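Local coordinates for FrpC operon protein (Neisseria meningitidis, PDB 5EDF) that probably binds the RTX protein FrpC as its iron-regulated partner FrpD, in an interaction with a putative role in adhesion, at residues G33-Y38 with K45-T50; D41-W46 with E77-Q82; I61-Y66 with E216-S221; K84-Q89 with L95-D100. All coordinates share one frame; numbering follows the deposited sequence. Where two conformers were deposited one is given.

Contact 1 of 4, residues G33-Y38 with K45-T50; sequences GYLARY and KWLSDT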
loop_
_atom_site.group_PDB
_atom_site.type_symbol
_atom_site.label_atom_id
_atom_site.label_comp_id
_atom_site.label_asym_id
_atom_site.label_seq_id
_atom_site.Cartn_x
_atom_site.Cartn_y
_atom_site.Cartn_z
ATOM N N GLY A 33 -0.146 -5.840 -14.902
ATOM C CA GLY A 33 0.596 -4.623 -14.711
ATOM C C GLY A 33 0.830 -4.198 -13.281
ATOM O O GLY A 33 1.664 -3.343 -13.029
ATOM N N TYR A 34 0.136 -4.833 -12.330
ATOM C CA TYR A 34 0.389 -4.604 -10.905
ATOM C C TYR A 34 1.493 -5.490 -10.352
ATOM O O TYR A 34 1.755 -5.448 -9.168
ATOM C CB TYR A 34 -0.907 -4.868 -10.119
ATOM C CG TYR A 34 -1.978 -3.836 -10.380
ATOM C CD1 TYR A 34 -1.868 -2.528 -9.903
ATOM C CD2 TYR A 34 -3.093 -4.150 -11.136
ATOM C CE1 TYR A 34 -2.858 -1.583 -10.166
ATOM C CE2 TYR A 34 -4.071 -3.216 -11.366
ATOM C CZ TYR A 34 -3.955 -1.937 -10.883
ATOM O OH TYR A 34 -4.933 -0.984 -11.148
ATOM N N LEU A 35 2.136 -6.275 -11.214
ATOM C CA LEU A 35 3.123 -7.288 -10.811
ATOM C C LEU A 35 4.533 -7.009 -11.313
ATOM O O LEU A 35 5.260 -7.938 -11.694
ATOM C CB LEU A 35 2.655 -8.685 -11.238
ATOM C CG LEU A 35 1.263 -9.104 -10.720
ATOM C CD1 LEU A 35 0.790 -10.353 -11.470
ATOM C CD2 LEU A 35 1.244 -9.285 -9.215
ATOM N N ALA A 36 4.949 -5.753 -11.265
ATOM C CA ALA A 36 6.235 -5.361 -11.816
ATOM C C ALA A 36 7.432 -6.096 -11.215
ATOM O O ALA A 36 8.477 -6.260 -11.885
ATOM C CB ALA A 36 6.441 -3.833 -11.730
ATOM N N ARG A 37 7.340 -6.533 -9.958
ATOM C CA ARG A 37 8.467 -7.301 -9.392
ATOM C C ARG A 37 8.602 -8.725 -9.965
ATOM O O ARG A 37 9.662 -9.363 -9.833
ATOM C CB ARG A 37 8.392 -7.397 -7.877
ATOM C CG ARG A 37 8.620 -6.099 -7.185
ATOM C CD ARG A 37 8.474 -6.209 -5.684
ATOM N NE ARG A 37 8.882 -5.023 -4.964
ATOM C CZ ARG A 37 10.113 -4.750 -4.551
ATOM N NH1 ARG A 37 11.115 -5.600 -4.798
ATOM N NH2 ARG A 37 10.342 -3.656 -3.871
ATOM N N TYR A 38 7.563 -9.173 -10.634
ATOM C CA TYR A 38 7.499 -10.539 -11.170
ATOM C C TYR A 38 7.775 -10.508 -12.654
ATOM O O TYR A 38 6.978 -10.955 -13.473
ATOM C CB TYR A 38 6.128 -11.142 -10.864
ATOM C CG TYR A 38 5.706 -11.199 -9.423
ATOM C CD1 TYR A 38 5.686 -12.374 -8.731
ATOM C CD2 TYR A 38 5.190 -10.093 -8.785
ATOM C CE1 TYR A 38 5.208 -12.460 -7.418
ATOM C CE2 TYR A 38 4.717 -10.172 -7.490
ATOM C CZ TYR A 38 4.715 -11.341 -6.822
ATOM O OH TYR A 38 4.258 -11.416 -5.528
ATOM N N LYS A 45 9.756 -9.366 -19.945
ATOM C CA LYS A 45 9.059 -10.645 -19.806
ATOM C C LYS A 45 8.288 -10.591 -18.497
ATOM O O LYS A 45 8.864 -10.345 -17.436
ATOM C CB LYS A 45 10.024 -11.815 -19.799
ATOM C CG LYS A 45 10.764 -11.998 -21.126
ATOM C CD LYS A 45 11.778 -13.122 -21.032
ATOM C CE LYS A 45 12.523 -13.330 -22.358
ATOM N NZ LYS A 45 13.299 -12.131 -22.852
ATOM N N TRP A 46 6.980 -10.798 -18.570
ATOM C CA TRP A 46 6.100 -10.599 -17.435
ATOM C C TRP A 46 5.457 -11.907 -17.044
ATOM O O TRP A 46 5.110 -12.723 -17.908
ATOM C CB TRP A 46 5.031 -9.541 -17.759
ATOM C CG TRP A 46 5.580 -8.143 -17.746
ATOM C CD1 TRP A 46 6.497 -7.632 -18.580
ATOM C CD2 TRP A 46 5.252 -7.096 -16.805
ATOM N NE1 TRP A 46 6.794 -6.314 -18.246
ATOM C CE2 TRP A 46 6.038 -5.980 -17.151
ATOM C CE3 TRP A 46 4.401 -7.008 -15.698
ATOM C CZ2 TRP A 46 5.993 -4.793 -16.419
ATOM C CZ3 TRP A 46 4.355 -5.791 -14.996
ATOM C CH2 TRP A 46 5.130 -4.743 -15.365
ATOM N N LEU A 47 5.277 -12.075 -15.754
ATOM C CA LEU A 47 4.649 -13.255 -15.163
ATOM C C LEU A 47 3.391 -13.594 -15.932
ATOM O O LEU A 47 2.576 -12.717 -16.249
ATOM C CB LEU A 47 4.252 -13.017 -13.696
ATOM C CG LEU A 47 3.856 -14.250 -12.888
ATOM C CD1 LEU A 47 5.059 -15.141 -12.675
ATOM C CD2 LEU A 47 3.276 -13.823 -11.556
ATOM N N SER A 48 3.208 -14.890 -16.190
ATOM C CA SER A 48 2.020 -15.383 -16.855
ATOM C C SER A 48 1.460 -16.600 -16.149
ATOM O O SER A 48 2.203 -17.342 -15.518
ATOM C CB SER A 48 2.371 -15.782 -18.289
ATOM O OG SER A 48 3.489 -16.665 -18.377
ATOM N N ASP A 49 0.160 -16.839 -16.284
ATOM C CA ASP A 49 -0.416 -18.143 -15.913
ATOM C C ASP A 49 0.394 -19.239 -16.653
ATOM O O ASP A 49 0.743 -19.107 -17.828
ATOM C CB ASP A 49 -1.879 -18.191 -16.334
ATOM C CG ASP A 49 -2.759 -17.229 -15.572
ATOM O OD1 ASP A 49 -2.514 -16.996 -14.373
ATOM O OD2 ASP A 49 -3.751 -16.767 -16.153
ATOM N N THR A 50 0.689 -20.323 -15.950
ATOM C CA THR A 50 1.472 -21.411 -16.510
ATOM C C THR A 50 0.548 -22.546 -16.974
ATOM O O THR A 50 -0.274 -23.012 -16.193
ATOM C CB THR A 50 2.425 -21.977 -15.481
ATOM O OG1 THR A 50 3.347 -20.932 -15.078
ATOM C CG2 THR A 50 3.210 -23.164 -16.041
#
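Trp46 and Leu47 pack on Gly33, Leu35, Ala36 and Tyr38, where a type I beta turn from Leu35 to Tyr38 leads into the two-stranded antiparallel hairpin of strands 39-40 and 45-46. The turn is closed by its own bond, Tyr38 N to Leu35 O at 2.8 Å. One backbone hydrogen bond joins the segments: Leu47 N donates to Tyr38 O over 3.1 Å, bent at the hydrogen to 142°. It ties the last residue of the turn, Tyr38, to the residue that follows Trp46.

The apolar contacts fall into two groups. Around Trp46, the six-membered ring reaches the backbone of the other segment: CZ3 lies 3.7 Å from Ala36 CA and 3.9 Å from Gly33 CA. Trp46 CH2 is 4.0 Å from Ala36 CB. With CG turned beside the backbone N and anti to the carbonyl carbon (chi1 -75°), the indole extends toward the turn. Pro11 also packs against it.

Around Leu47, the side chain runs alongside that of Tyr38, both pointing the same way. Leu35 CD1 also meets Leu47 CD2, at 4.3 Å. Val19 and Phe21 of strand 18-23 touch Leu47 as well, and Tyr38 OH is hydrogen-bonded to Glu62 N, which anchors the far end of the phenol. Within the Tyr38–Leu47 pair, CB meets CB at 3.9 Å, and Leu47 CD2 lies 4.0 Å from Tyr38 CD1.

Contact 2 of 4, residues D41-W46 with E77-Q82; sequences DNATKW and EPYNQQ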
loop_
_atom_site.group_PDB
_atom_site.type_symbol
_atom_site.label_atom_id
_atom_site.label_comp_id
_atom_site.label_asym_id
_atom_site.label_seq_id
_atom_site.Cartn_x
_atom_site.Cartn_y
_atom_site.Cartn_z
ATOM N N ASP A 41 14.285 -9.448 -17.415
ATOM C CA ASP A 41 14.930 -8.781 -18.568
ATOM C C ASP A 41 14.425 -7.361 -18.841
ATOM O O ASP A 41 13.805 -7.085 -19.872
ATOM C CB ASP A 41 14.794 -9.663 -19.799
ATOM C CG ASP A 41 15.399 -11.053 -19.591
ATOM O OD1 ASP A 41 16.304 -11.191 -18.732
ATOM O OD2 ASP A 41 14.970 -12.002 -20.282
ATOM N N ASN A 42 14.675 -6.496 -17.869
ATOM C CA ASN A 42 14.301 -5.081 -17.904
ATOM C C ASN A 42 12.820 -4.907 -18.182
ATOM O O ASN A 42 12.423 -4.100 -19.019
ATOM C CB ASN A 42 15.163 -4.296 -18.919
ATOM C CG ASN A 42 15.233 -2.784 -18.605
ATOM O OD1 ASN A 42 15.138 -2.363 -17.448
ATOM N ND2 ASN A 42 15.414 -1.971 -19.646
ATOM N N ALA A 43 12.007 -5.699 -17.476
ATOM C CA ALA A 43 10.560 -5.650 -17.604
ATOM C C ALA A 43 10.049 -5.951 -19.035
ATOM O O ALA A 43 9.063 -5.366 -19.471
ATOM C CB ALA A 43 10.034 -4.310 -17.098
ATOM N N THR A 44 10.738 -6.843 -19.742
ATOM C CA THR A 44 10.317 -7.289 -21.096
ATOM C C THR A 44 9.622 -8.651 -21.054
ATOM O O THR A 44 8.975 -9.065 -22.022
ATOM C CB THR A 44 11.482 -7.327 -22.138
ATOM O OG1 THR A 44 12.415 -8.366 -21.794
ATOM C CG2 THR A 44 12.158 -5.989 -22.219
ATOM N N LYS A 45 9.756 -9.366 -19.945
ATOM C CA LYS A 45 9.059 -10.645 -19.806
ATOM C C LYS A 45 8.288 -10.591 -18.497
ATOM O O LYS A 45 8.864 -10.345 -17.436
ATOM C CB LYS A 45 10.024 -11.815 -19.799
ATOM C CG LYS A 45 10.764 -11.998 -21.126
ATOM C CD LYS A 45 11.778 -13.122 -21.032
ATOM C CE LYS A 45 12.523 -13.330 -22.358
ATOM N NZ LYS A 45 13.299 -12.131 -22.852
ATOM N N TRP A 46 6.980 -10.798 -18.570
ATOM C CA TRP A 46 6.100 -10.599 -17.435
ATOM C C TRP A 46 5.457 -11.907 -17.044
ATOM O O TRP A 46 5.110 -12.723 -17.908
ATOM C CB TRP A 46 5.031 -9.541 -17.759
ATOM C CG TRP A 46 5.580 -8.143 -17.746
ATOM C CD1 TRP A 46 6.497 -7.632 -18.580
ATOM C CD2 TRP A 46 5.252 -7.096 -16.805
ATOM N NE1 TRP A 46 6.794 -6.314 -18.246
ATOM C CE2 TRP A 46 6.038 -5.980 -17.151
ATOM C CE3 TRP A 46 4.401 -7.008 -15.698
ATOM C CZ2 TRP A 46 5.993 -4.793 -16.419
ATOM C CZ3 TRP A 46 4.355 -5.791 -14.996
ATOM C CH2 TRP A 46 5.130 -4.743 -15.365
ATOM N N GLU A 77 -1.634 3.532 -10.210
ATOM C CA GLU A 77 -1.603 2.931 -11.545
ATOM C C GLU A 77 -0.768 1.674 -11.589
ATOM O O GLU A 77 0.277 1.619 -10.957
ATOM C CB GLU A 77 -1.013 3.914 -12.567
ATOM C CG GLU A 77 -1.817 5.174 -12.694
ATOM C CD GLU A 77 -1.328 6.145 -13.747
ATOM O OE1 GLU A 77 -0.176 6.043 -14.210
ATOM O OE2 GLU A 77 -2.124 7.045 -14.111
ATOM N N PRO A 78 -1.157 0.704 -12.439
ATOM C CA PRO A 78 -0.241 -0.375 -12.812
ATOM C C PRO A 78 0.766 0.149 -13.811
ATOM O O PRO A 78 0.658 1.278 -14.296
ATOM C CB PRO A 78 -1.171 -1.367 -13.490
ATOM C CG PRO A 78 -2.195 -0.504 -14.151
ATOM C CD PRO A 78 -2.390 0.641 -13.238
ATOM N N TYR A 79 1.741 -0.696 -14.149
ATOM C CA TYR A 79 2.680 -0.368 -15.211
ATOM C C TYR A 79 1.951 -0.094 -16.510
ATOM O O TYR A 79 1.112 -0.913 -16.962
ATOM C CB TYR A 79 3.659 -1.537 -15.376
ATOM C CG TYR A 79 4.755 -1.405 -16.409
ATOM C CD1 TYR A 79 6.077 -1.240 -16.022
ATOM C CD2 TYR A 79 4.476 -1.485 -17.773
ATOM C CE1 TYR A 79 7.095 -1.166 -16.954
ATOM C CE2 TYR A 79 5.500 -1.422 -18.727
ATOM C CZ TYR A 79 6.808 -1.258 -18.313
ATOM O OH TYR A 79 7.880 -1.182 -19.220
ATOM N N ASN A 80 2.283 1.027 -17.139
ATOM C CA ASN A 80 1.735 1.355 -18.453
ATOM C C ASN A 80 2.749 2.164 -19.245
ATOM O O ASN A 80 3.814 2.534 -18.722
ATOM C CB ASN A 80 0.346 2.037 -18.333
ATOM C CG ASN A 80 0.395 3.386 -17.660
ATOM O OD1 ASN A 80 1.310 4.170 -17.897
ATOM N ND2 ASN A 80 -0.609 3.679 -16.864
ATOM N N GLN A 81 2.456 2.457 -20.514
ATOM C CA GLN A 81 3.451 3.133 -21.339
ATOM C C GLN A 81 3.722 4.567 -20.930
ATOM O O GLN A 81 4.777 5.096 -21.282
ATOM C CB GLN A 81 3.115 2.992 -22.817
ATOM C CG GLN A 81 3.323 1.593 -23.340
ATOM C CD GLN A 81 4.756 1.069 -23.189
ATOM O OE1 GLN A 81 5.697 1.617 -23.846
ATOM N NE2 GLN A 81 4.938 0.005 -22.356
ATOM N N GLN A 82 2.789 5.192 -20.226
ATOM C CA GLN A 82 2.989 6.579 -19.768
ATOM C C GLN A 82 3.877 6.636 -18.537
ATOM O O GLN A 82 4.701 7.542 -18.420
ATOM C CB GLN A 82 1.639 7.247 -19.497
ATOM C CG GLN A 82 0.780 7.505 -20.724
ATOM C CD GLN A 82 0.143 6.248 -21.318
ATOM O OE1 GLN A 82 -0.478 5.448 -20.606
ATOM N NE2 GLN A 82 0.287 6.079 -22.635
#
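The backbones stay well apart where Ala43 and Tyr79 face each other, their CA atoms 9.8 Å from one another, and the gap is bridged by side chains alone. Trp46 and Tyr79 form a T-shaped (edge-to-face) pair: the six-membered ring of the indole turns its edge to the face of the phenol, with centroids 4.8 Å apart and planes at 64°. Trp46 CZ2 sits over the centre of the tyrosine ring, 3.5 Å above its plane, while CH2 comes within 3.5 Å of Tyr79 CG. Tyr79 has CG anti to its backbone nitrogen (chi1 -179°), which extends the ring across to the indole. Ala43 CB adds an apolar touch at 4.3 Å from Tyr79 CE1.

The indole is fixed in rotation by its own loop. Trp46 NE1 donates to Ala43 O over 2.7 Å, with the oxygen near the indole plane but the donor well above the carbonyl plane. Beyond the pair, Tyr79 OH is hydrogen-bonded to Glu10, and the tyrosine ring also meets that of Phe87 on helix 84-93.

In the same loop Thr44 OG1 bonds to Asp41 O at 2.7 Å, and Lys45 forms a salt bridge with Asp41. Thr44 and Lys45 both face Gln40, the pattern of a classic beta bulge in the small hairpin; Trp46 next to the bulge docks the hairpin on the loop connecting strand 73-77 to helix 84-93.

Contact 3 of 4, residues I61-Y66 with E216-S221; sequences IEISVY and EQLVQS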
loop_
_atom_site.group_PDB
_atom_site.type_symbol
_atom_site.label_atom_id
_atom_site.label_comp_id
_atom_site.label_asym_id
_atom_site.label_seq_id
_atom_site.Cartn_x
_atom_site.Cartn_y
_atom_site.Cartn_z
ATOM N N ILE A 61 1.378 -12.009 -1.856
ATOM C CA ILE A 61 1.555 -11.344 -3.131
ATOM C C ILE A 61 2.030 -9.937 -2.839
ATOM O O ILE A 61 1.494 -9.294 -1.937
ATOM C CB ILE A 61 0.236 -11.239 -3.929
ATOM C CG1 ILE A 61 -0.413 -12.624 -4.114
ATOM C CG2 ILE A 61 0.500 -10.559 -5.301
ATOM C CD1 ILE A 61 -1.816 -12.524 -4.692
ATOM N N GLU A 62 3.013 -9.444 -3.578
ATOM C CA GLU A 62 3.514 -8.085 -3.435
ATOM C C GLU A 62 3.247 -7.361 -4.720
ATOM O O GLU A 62 3.978 -7.520 -5.696
ATOM C CB GLU A 62 5.012 -8.050 -3.076
ATOM C CG GLU A 62 5.544 -6.649 -2.793
ATOM C CD GLU A 62 6.979 -6.633 -2.364
ATOM O OE1 GLU A 62 7.738 -7.574 -2.717
ATOM O OE2 GLU A 62 7.378 -5.676 -1.660
ATOM N N ILE A 63 2.159 -6.607 -4.788
ATOM C CA ILE A 63 1.879 -5.769 -5.954
ATOM C C ILE A 63 2.641 -4.462 -5.848
ATOM O O ILE A 63 3.066 -4.075 -4.743
ATOM C CB ILE A 63 0.365 -5.520 -6.149
ATOM C CG1 ILE A 63 -0.250 -4.678 -5.031
ATOM C CG2 ILE A 63 -0.377 -6.846 -6.347
ATOM C CD1 ILE A 63 -1.659 -4.121 -5.391
ATOM N N SER A 64 2.811 -3.780 -6.967
ATOM C CA SER A 64 3.513 -2.509 -6.996
ATOM C C SER A 64 2.656 -1.533 -7.773
ATOM O O SER A 64 2.169 -1.836 -8.848
ATOM C CB SER A 64 4.924 -2.679 -7.598
ATOM O OG SER A 64 5.718 -3.636 -6.919
ATOM N N VAL A 65 2.449 -0.355 -7.196
ATOM C CA VAL A 65 1.659 0.699 -7.822
ATOM C C VAL A 65 2.426 2.003 -7.947
ATOM O O VAL A 65 3.137 2.425 -7.025
ATOM C CB VAL A 65 0.353 0.962 -7.077
ATOM C CG1 VAL A 65 -0.603 -0.255 -7.121
ATOM C CG2 VAL A 65 0.614 1.339 -5.601
ATOM N N TYR A 66 2.295 2.627 -9.101
ATOM C CA TYR A 66 2.778 3.975 -9.294
ATOM C C TYR A 66 1.730 4.935 -8.758
ATOM O O TYR A 66 0.534 4.795 -9.059
ATOM C CB TYR A 66 3.028 4.243 -10.787
ATOM C CG TYR A 66 3.365 5.670 -11.168
ATOM C CD1 TYR A 66 4.531 6.270 -10.740
ATOM C CD2 TYR A 66 2.519 6.400 -11.953
ATOM C CE1 TYR A 66 4.849 7.559 -11.093
ATOM C CE2 TYR A 66 2.851 7.681 -12.332
ATOM C CZ TYR A 66 3.999 8.256 -11.879
ATOM O OH TYR A 66 4.332 9.568 -12.254
ATOM N N GLU A 216 -8.340 -0.321 -1.014
ATOM C CA GLU A 216 -9.459 -1.203 -0.679
ATOM C C GLU A 216 -10.218 -1.570 -1.956
ATOM O O GLU A 216 -10.530 -2.728 -2.180
ATOM C CB GLU A 216 -10.414 -0.496 0.278
ATOM C CG GLU A 216 -9.863 -0.238 1.629
ATOM C CD GLU A 216 -10.857 0.427 2.547
ATOM O OE1 GLU A 216 -11.198 1.623 2.351
ATOM O OE2 GLU A 216 -11.272 -0.271 3.488
ATOM N N GLN A 217 -10.497 -0.592 -2.805
ATOM C CA GLN A 217 -11.196 -0.847 -4.059
ATOM C C GLN A 217 -10.375 -1.789 -4.955
ATOM O O GLN A 217 -10.918 -2.727 -5.579
ATOM C CB GLN A 217 -11.524 0.479 -4.753
ATOM C CG GLN A 217 -12.271 0.379 -6.071
ATOM C CD GLN A 217 -12.361 1.744 -6.749
ATOM O OE1 GLN A 217 -11.341 2.338 -7.135
ATOM N NE2 GLN A 217 -13.576 2.259 -6.865
ATOM N N LEU A 218 -9.069 -1.549 -4.997
ATOM C CA LEU A 218 -8.166 -2.340 -5.834
ATOM C C LEU A 218 -8.147 -3.812 -5.391
ATOM O O LEU A 218 -8.331 -4.737 -6.181
ATOM C CB LEU A 218 -6.769 -1.709 -5.810
ATOM C CG LEU A 218 -5.702 -2.379 -6.654
ATOM C CD1 LEU A 218 -6.110 -2.419 -8.134
ATOM C CD2 LEU A 218 -4.397 -1.638 -6.453
ATOM N N VAL A 219 -7.940 -4.040 -4.108
ATOM C CA VAL A 219 -7.853 -5.420 -3.585
ATOM C C VAL A 219 -9.208 -6.103 -3.799
ATOM O O VAL A 219 -9.273 -7.251 -4.225
ATOM C CB VAL A 219 -7.410 -5.406 -2.106
ATOM C CG1 VAL A 219 -7.614 -6.784 -1.445
ATOM C CG2 VAL A 219 -5.962 -4.905 -1.991
ATOM N N GLN A 220 -10.304 -5.386 -3.560
ATOM C CA GLN A 220 -11.624 -5.980 -3.780
ATOM C C GLN A 220 -11.849 -6.343 -5.248
ATOM O O GLN A 220 -12.520 -7.328 -5.533
ATOM C CB GLN A 220 -12.733 -5.071 -3.275
ATOM C CG GLN A 220 -12.757 -4.990 -1.738
ATOM C CD GLN A 220 -13.684 -3.947 -1.192
ATOM O OE1 GLN A 220 -13.813 -2.854 -1.750
ATOM N NE2 GLN A 220 -14.324 -4.266 -0.071
ATOM N N SER A 221 -11.251 -5.577 -6.167
ATOM C CA SER A 221 -11.395 -5.849 -7.614
ATOM C C SER A 221 -10.718 -7.181 -8.002
ATOM O O SER A 221 -11.100 -7.782 -8.985
ATOM C CB SER A 221 -10.839 -4.702 -8.480
ATOM O OG SER A 221 -9.436 -4.756 -8.610
#
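The C-terminal helix 205-224 packs against strand 61-70 of the large antiparallel sheet; between these segments the contact is carried by Leu218, which meets Ile63 and Val65. It is made by methyl groups reaching toward each other, tip to tip. Leu218 CD2 approaches Ile63 CD1 to 3.8 Å and Val65 CG1 to 4.1 Å, so a single branch of the leucine serves both residues.

Ile63 and Val65 are two apart on the strand and direct their side chains to the same side of the sheet, the regular repeat of a beta strand beneath a helix. Strand 98-105 lies next to 61-70 there, and its Ile101 touches both residues. The separation is wide: Val65 CA and Leu218 CA are 10.5 Å apart, and the gap is closed by the two side chains extending toward each other. In Ile63, CG1 stands between the backbone N and the carbonyl carbon (chi1 67°), and the chain then extends so that CD1 reaches the leucine. Three residues on from Leu218, Ser221 OG donates to Leu218 O at 2.7 Å, in the carbonyl plane on a lone pair.

Contact 4 of 4, residues K84-Q89 with L95-D100; sequences KAHFIQ and LDSVDD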
loop_
_atom_site.group_PDB
_atom_site.type_symbol
_atom_site.label_atom_id
_atom_site.label_comp_id
_atom_site.label_asym_id
_atom_site.label_seq_id
_atom_site.Cartn_x
_atom_site.Cartn_y
_atom_site.Cartn_z
ATOM N N LYS A 84 5.957 4.014 -17.398
ATOM C CA LYS A 84 6.950 2.941 -17.331
ATOM C C LYS A 84 8.336 3.368 -16.810
ATOM O O LYS A 84 9.002 2.572 -16.155
ATOM C CB LYS A 84 7.105 2.221 -18.671
ATOM C CG LYS A 84 7.563 3.062 -19.826
ATOM C CD LYS A 84 7.846 2.210 -21.104
ATOM C CE LYS A 84 9.141 1.346 -21.008
ATOM N NZ LYS A 84 9.488 0.572 -22.297
ATOM N N ALA A 85 8.803 4.572 -17.153
ATOM C CA ALA A 85 10.128 4.976 -16.702
ATOM C C ALA A 85 10.240 5.004 -15.187
ATOM O O ALA A 85 11.318 4.748 -14.643
ATOM C CB ALA A 85 10.504 6.321 -17.287
ATOM N N HIS A 86 9.120 5.262 -14.511
ATOM C CA HIS A 86 9.102 5.237 -13.050
ATOM C C HIS A 86 9.301 3.822 -12.528
ATOM O O HIS A 86 10.024 3.595 -11.538
ATOM C CB HIS A 86 7.835 5.866 -12.509
ATOM C CG HIS A 86 7.716 7.313 -12.855
ATOM N ND1 HIS A 86 8.371 8.297 -12.141
ATOM C CD2 HIS A 86 7.074 7.950 -13.868
ATOM C CE1 HIS A 86 8.127 9.473 -12.698
ATOM N NE2 HIS A 86 7.341 9.293 -13.743
ATOM N N PHE A 87 8.651 2.844 -13.179
ATOM C CA PHE A 87 8.864 1.431 -12.845
ATOM C C PHE A 87 10.265 0.939 -13.161
ATOM O O PHE A 87 10.823 0.142 -12.403
ATOM C CB PHE A 87 7.831 0.542 -13.531
ATOM C CG PHE A 87 6.485 0.572 -12.877
ATOM C CD1 PHE A 87 6.234 -0.249 -11.797
ATOM C CD2 PHE A 87 5.455 1.406 -13.315
ATOM C CE1 PHE A 87 4.994 -0.262 -11.186
ATOM C CE2 PHE A 87 4.212 1.406 -12.677
ATOM C CZ PHE A 87 3.971 0.599 -11.642
ATOM N N ILE A 88 10.854 1.395 -14.264
ATOM C CA ILE A 88 12.215 0.979 -14.594
ATOM C C ILE A 88 13.195 1.462 -13.520
ATOM O O ILE A 88 14.062 0.717 -13.085
ATOM C CB ILE A 88 12.644 1.499 -15.976
ATOM C CG1 ILE A 88 11.884 0.722 -17.043
ATOM C CG2 ILE A 88 14.137 1.354 -16.160
ATOM C CD1 ILE A 88 11.913 1.319 -18.382
ATOM N N GLN A 89 13.068 2.714 -13.103
ATOM C CA GLN A 89 13.865 3.218 -12.008
ATOM C C GLN A 89 13.660 2.409 -10.718
ATOM O O GLN A 89 14.602 2.041 -10.019
ATOM C CB GLN A 89 13.585 4.705 -11.803
ATOM C CG GLN A 89 14.406 5.348 -10.687
ATOM C CD GLN A 89 15.851 5.481 -11.048
ATOM O OE1 GLN A 89 16.196 6.249 -11.954
ATOM N NE2 GLN A 89 16.721 4.741 -10.346
ATOM N N LEU A 95 14.094 3.600 -6.073
ATOM C CA LEU A 95 14.035 5.042 -5.778
ATOM C C LEU A 95 13.171 5.820 -6.781
ATOM O O LEU A 95 13.642 6.629 -7.573
ATOM C CB LEU A 95 15.426 5.642 -5.647
ATOM C CG LEU A 95 16.321 5.034 -4.559
ATOM C CD1 LEU A 95 17.586 5.844 -4.480
ATOM C CD2 LEU A 95 15.636 4.954 -3.171
ATOM N N ASP A 96 11.885 5.531 -6.729
ATOM C CA ASP A 96 10.898 6.240 -7.534
ATOM C C ASP A 96 9.551 6.125 -6.814
ATOM O O ASP A 96 9.479 5.503 -5.738
ATOM C CB ASP A 96 10.859 5.709 -8.981
ATOM C CG ASP A 96 10.535 6.794 -10.011
ATOM O OD1 ASP A 96 9.544 7.519 -9.842
ATOM O OD2 ASP A 96 11.301 6.972 -10.990
ATOM N N SER A 97 8.519 6.768 -7.370
ATOM C CA SER A 97 7.205 6.882 -6.728
ATOM C C SER A 97 6.365 5.658 -7.014
ATOM O O SER A 97 5.307 5.734 -7.630
ATOM C CB SER A 97 6.478 8.146 -7.183
ATOM O OG SER A 97 6.278 8.139 -8.576
ATOM N N VAL A 98 6.882 4.514 -6.580
ATOM C CA VAL A 98 6.227 3.237 -6.738
ATOM C C VAL A 98 6.199 2.583 -5.361
ATOM O O VAL A 98 7.254 2.337 -4.750
ATOM C CB VAL A 98 6.946 2.351 -7.770
ATOM C CG1 VAL A 98 6.320 0.961 -7.791
ATOM C CG2 VAL A 98 6.938 3.006 -9.188
ATOM N N ASP A 99 4.981 2.283 -4.906
ATOM C CA ASP A 99 4.760 1.684 -3.595
ATOM C C ASP A 99 4.489 0.185 -3.728
ATOM O O ASP A 99 3.878 -0.262 -4.706
ATOM C CB ASP A 99 3.561 2.353 -2.912
ATOM C CG ASP A 99 3.766 3.804 -2.617
ATOM O OD1 ASP A 99 4.903 4.237 -2.375
ATOM O OD2 ASP A 99 2.740 4.548 -2.589
ATOM N N ASP A 100 4.915 -0.583 -2.733
ATOM C CA ASP A 100 4.651 -2.013 -2.652
ATOM C C ASP A 100 3.543 -2.287 -1.677
ATOM O O ASP A 100 3.517 -1.707 -0.579
ATOM C CB ASP A 100 5.904 -2.748 -2.217
ATOM C CG ASP A 100 6.976 -2.699 -3.274
ATOM O OD1 ASP A 100 6.745 -3.227 -4.362
ATOM O OD2 ASP A 100 8.047 -2.142 -2.964
#
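His86 and Asp96 cross at about a right angle, the imidazole and carboxylate planes 86° apart. His86 ND1 donates to Asp96 OD1 over 2.7 Å at a fairly straight 162°. The oxygen lies close to the imidazole plane, whereas the donor meets it on the syn side, tilted out of the carboxylate plane. The same OD1 accepts Ser97 N at 2.8 Å on its anti lone pair, so two donors grip it. Tyr66 stacks on the imidazole.

Gln89 runs across Asp96, its CB 3.3 Å from Asp96 OD2, and its amide is held by Asp93. Deeper in, Val98 crosses Phe87: Val98 CG2 lies over the ring centre in a CH-pi contact 4.3 Å from the centroid, and Val98 CG1, turned toward the ring by lying anti to the backbone N (chi1 174°), is 3.8 Å from Phe87 CE1.

After helix 84-93 the chain turns back, with an inverse gamma turn centred on Ser97, so that strand 98-105 starts against the helix, held by a His-carboxylate hydrogen bond.

Overall arrangement
Contacts 1 and 2 share Lys45 and Trp46 on strand 45-46, their centres about 9 Å apart, and contact 4 lies about 10 Å from contact 2, linked through Phe87 packed on Tyr79. Contact 3 sits nearest the centre of the chain, about 14 to 16 Å from the other three. Contacts 3 and 4 reach the same antiparallel sheet on neighbouring strands 61-70 and 98-105, where Val65 O bonds to Asp99 N. Along the chain contact 1 closes before contacts 3 and 4 open, the segments of contacts 2 and 3 alternate, and contact 4 is nested within contact 3. Hairpin 39-46 and helix 84-93 gather near edge strand 73-77, while helix 205-224 meets the sheet at strand 61-70.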